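NalD (Pseudomonas aeruginosa PAO1, PDB 5DAJ) represses expression of the MexAB-OprM multidrug efflux pump as a TetR-family regulator, probably by binding operator DNA, and binds novobiocin, which induces pump expression. Local coordinates at residues 61-65 with 104-109. Numbering follows the deposited sequence.
Sequences MLNQV and KKRRIL
Apolar contact carries this interface: Ile-108 of helix 103-114 projects at the C-terminal part of helix 54-63 and touches four residues of 61-65 through two branches. Its CG2 meets Leu-62 CD2 at 3.7 Å. The other branch, with CG1 anti to the carbonyl carbon (chi1 -71°) and chi2 extended, carries CD1 to Met-61 CG (4.0 Å; Met-61 is selenomethionine), to Val-65 CG2 (3.9 Å) and to the side-chain amide of Gln-64. Val-65 contributes the largest share of the 383 Å² buried between the segments. Its CG2 rests on the backbone of the opposing helix, 3.6 Å from Lys-105 CA, while CG1 lies against the aliphatic part of Lys-105, 3.8 Å from CG. The CA atoms of this pair are 5.7 Å apart, evidence of close backbone approach.

No hydrogen bond crosses between the two segments. With CG beside its backbone N (chi1 -62°) and the chain extended beyond it, Gln-64 brings NE2 to Met-61 O (3.1 Å, N-H...O 160°), in the carbonyl plane and on a lone pair. Because the same oxygen also accepts from Gln-64 N, two bonds grip it, and the side-chain bond should restrain the amide's rotation. The amide then passes at about a right angle to the Lys-104 chain, with OE1 3.8 Å from CE, a van der Waals contact with that methylene.

The ammonium of Lys-104 instead pairs with Glu-20 of helix 6-26, which also receives Arg-107. The contact thus joins helix 54-63, which in TetR-family repressors links the DNA-binding part to the C-terminal part, to helix 103-114 of the C-terminal part, with helix 6-26 along one flank and Phe-174 of helix 159-179 against Lys-105 and Leu-109.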
loop_
_atom_site.group_PDB
_atom_site.type_symbol
_atom_site.label_atom_id
_atom_site.label_comp_id
_atom_site.label_asym_id
_atom_site.label_seq_id
_atom_site.Cartn_x
_atom_site.Cartn_y
_atom_site.Cartn_z
HETATM N N MSE A 61 -7.593 15.433 -9.714
HETATM C CA MSE A 61 -7.880 15.450 -8.282
HETATM C C MSE A 61 -6.613 15.205 -7.496
HETATM O O MSE A 61 -6.266 15.966 -6.599
HETATM C CB MSE A 61 -8.946 14.411 -7.931
HETATM C CG MSE A 61 -9.387 14.490 -6.472
HETATM SE SE MSE A 61 -10.577 12.980 -6.059
HETATM C CE MSE A 61 -12.107 13.905 -6.836
ATOM N N LEU A 62 -5.877 14.170 -7.852
ATOM C CA LEU A 62 -4.627 13.851 -7.190
ATOM C C LEU A 62 -3.603 14.949 -7.279
ATOM O O LEU A 62 -2.873 15.187 -6.375
ATOM C CB LEU A 62 -4.043 12.601 -7.775
ATOM C CG LEU A 62 -4.844 11.357 -7.500
ATOM C CD1 LEU A 62 -4.392 10.265 -8.427
ATOM C CD2 LEU A 62 -4.638 10.930 -6.077
ATOM N N ASN A 63 -3.547 15.606 -8.400
ATOM C CA ASN A 63 -2.641 16.744 -8.616
ATOM C C ASN A 63 -2.785 17.858 -7.593
ATOM O O ASN A 63 -1.799 18.520 -7.274
ATOM C CB ASN A 63 -2.852 17.357 -10.002
ATOM C CG ASN A 63 -2.164 16.597 -11.099
ATOM O OD1 ASN A 63 -1.442 15.623 -10.861
ATOM N ND2 ASN A 63 -2.387 17.045 -12.333
ATOM N N GLN A 64 -4.005 18.051 -7.086
ATOM C CA GLN A 64 -4.279 19.035 -6.020
ATOM C C GLN A 64 -3.418 18.801 -4.765
ATOM O O GLN A 64 -3.207 19.717 -3.977
ATOM C CB GLN A 64 -5.757 18.993 -5.596
ATOM C CG GLN A 64 -6.789 19.336 -6.676
ATOM C CD GLN A 64 -8.234 19.129 -6.222
ATOM O OE1 GLN A 64 -9.034 20.064 -6.197
ATOM N NE2 GLN A 64 -8.570 17.898 -5.858
ATOM N N VAL A 65 -2.933 17.571 -4.608
ATOM C CA VAL A 65 -2.282 17.065 -3.390
ATOM C C VAL A 65 -0.813 16.606 -3.559
ATOM O O VAL A 65 -0.119 16.349 -2.569
ATOM C CB VAL A 65 -3.201 15.953 -2.806
ATOM C CG1 VAL A 65 -2.455 14.717 -2.286
ATOM C CG2 VAL A 65 -4.108 16.564 -1.751
ATOM N N LYS A 104 -7.720 17.490 3.382
ATOM C CA LYS A 104 -7.907 17.282 1.938
ATOM C C LYS A 104 -6.983 16.166 1.432
ATOM O O LYS A 104 -7.433 15.262 0.712
ATOM C CB LYS A 104 -7.652 18.542 1.101
ATOM C CG LYS A 104 -8.289 18.456 -0.283
ATOM C CD LYS A 104 -7.983 19.661 -1.168
ATOM C CE LYS A 104 -8.830 19.684 -2.452
ATOM N NZ LYS A 104 -10.299 19.833 -2.250
ATOM N N LYS A 105 -5.705 16.248 1.822
ATOM C CA LYS A 105 -4.694 15.227 1.495
ATOM C C LYS A 105 -5.127 13.853 1.990
ATOM O O LYS A 105 -5.080 12.870 1.256
ATOM C CB LYS A 105 -3.327 15.574 2.110
ATOM C CG LYS A 105 -2.115 14.846 1.505
ATOM C CD LYS A 105 -0.867 15.020 2.388
ATOM C CE LYS A 105 0.425 15.232 1.611
ATOM N NZ LYS A 105 1.090 13.950 1.248
ATOM N N ARG A 106 -5.543 13.807 3.250
ATOM C CA ARG A 106 -5.987 12.565 3.881
ATOM C C ARG A 106 -7.144 11.962 3.082
ATOM O O ARG A 106 -7.078 10.795 2.708
ATOM C CB ARG A 106 -6.405 12.800 5.335
ATOM C CG ARG A 106 -6.728 11.530 6.118
ATOM C CD ARG A 106 -7.460 11.844 7.408
ATOM N NE ARG A 106 -6.918 13.035 8.081
ATOM C CZ ARG A 106 -7.618 14.099 8.489
ATOM N NH1 ARG A 106 -8.945 14.170 8.357
ATOM N NH2 ARG A 106 -6.976 15.109 9.069
ATOM N N ARG A 107 -8.160 12.773 2.801
ATOM C CA ARG A 107 -9.350 12.319 2.062
ATOM C C ARG A 107 -9.001 11.739 0.679
ATOM O O ARG A 107 -9.408 10.624 0.343
ATOM C CB ARG A 107 -10.378 13.451 1.916
ATOM C CG ARG A 107 -11.051 13.850 3.227
ATOM C CD ARG A 107 -11.874 15.137 3.113
ATOM N NE ARG A 107 -12.875 15.084 2.045
ATOM C CZ ARG A 107 -14.116 14.600 2.149
ATOM N NH1 ARG A 107 -14.586 14.113 3.292
ATOM N NH2 ARG A 107 -14.913 14.602 1.086
ATOM N N ILE A 108 -8.224 12.491 -0.090
ATOM C CA ILE A 108 -7.851 12.096 -1.447
ATOM C C ILE A 108 -6.949 10.852 -1.468
ATOM O O ILE A 108 -7.116 9.979 -2.321
ATOM C CB ILE A 108 -7.193 13.265 -2.217
ATOM C CG1 ILE A 108 -8.260 14.317 -2.551
ATOM C CG2 ILE A 108 -6.535 12.779 -3.505
ATOM C CD1 ILE A 108 -7.715 15.645 -3.029
ATOM N N LEU A 109 -5.992 10.778 -0.549
ATOM C CA LEU A 109 -5.110 9.604 -0.467
ATOM C C LEU A 109 -5.842 8.360 0.015
ATOM O O LEU A 109 -5.511 7.254 -0.421
ATOM C CB LEU A 109 -3.882 9.857 0.405
ATOM C CG LEU A 109 -2.850 10.808 -0.190
ATOM C CD1 LEU A 109 -1.722 10.969 0.804
ATOM C CD2 LEU A 109 -2.283 10.332 -1.513
#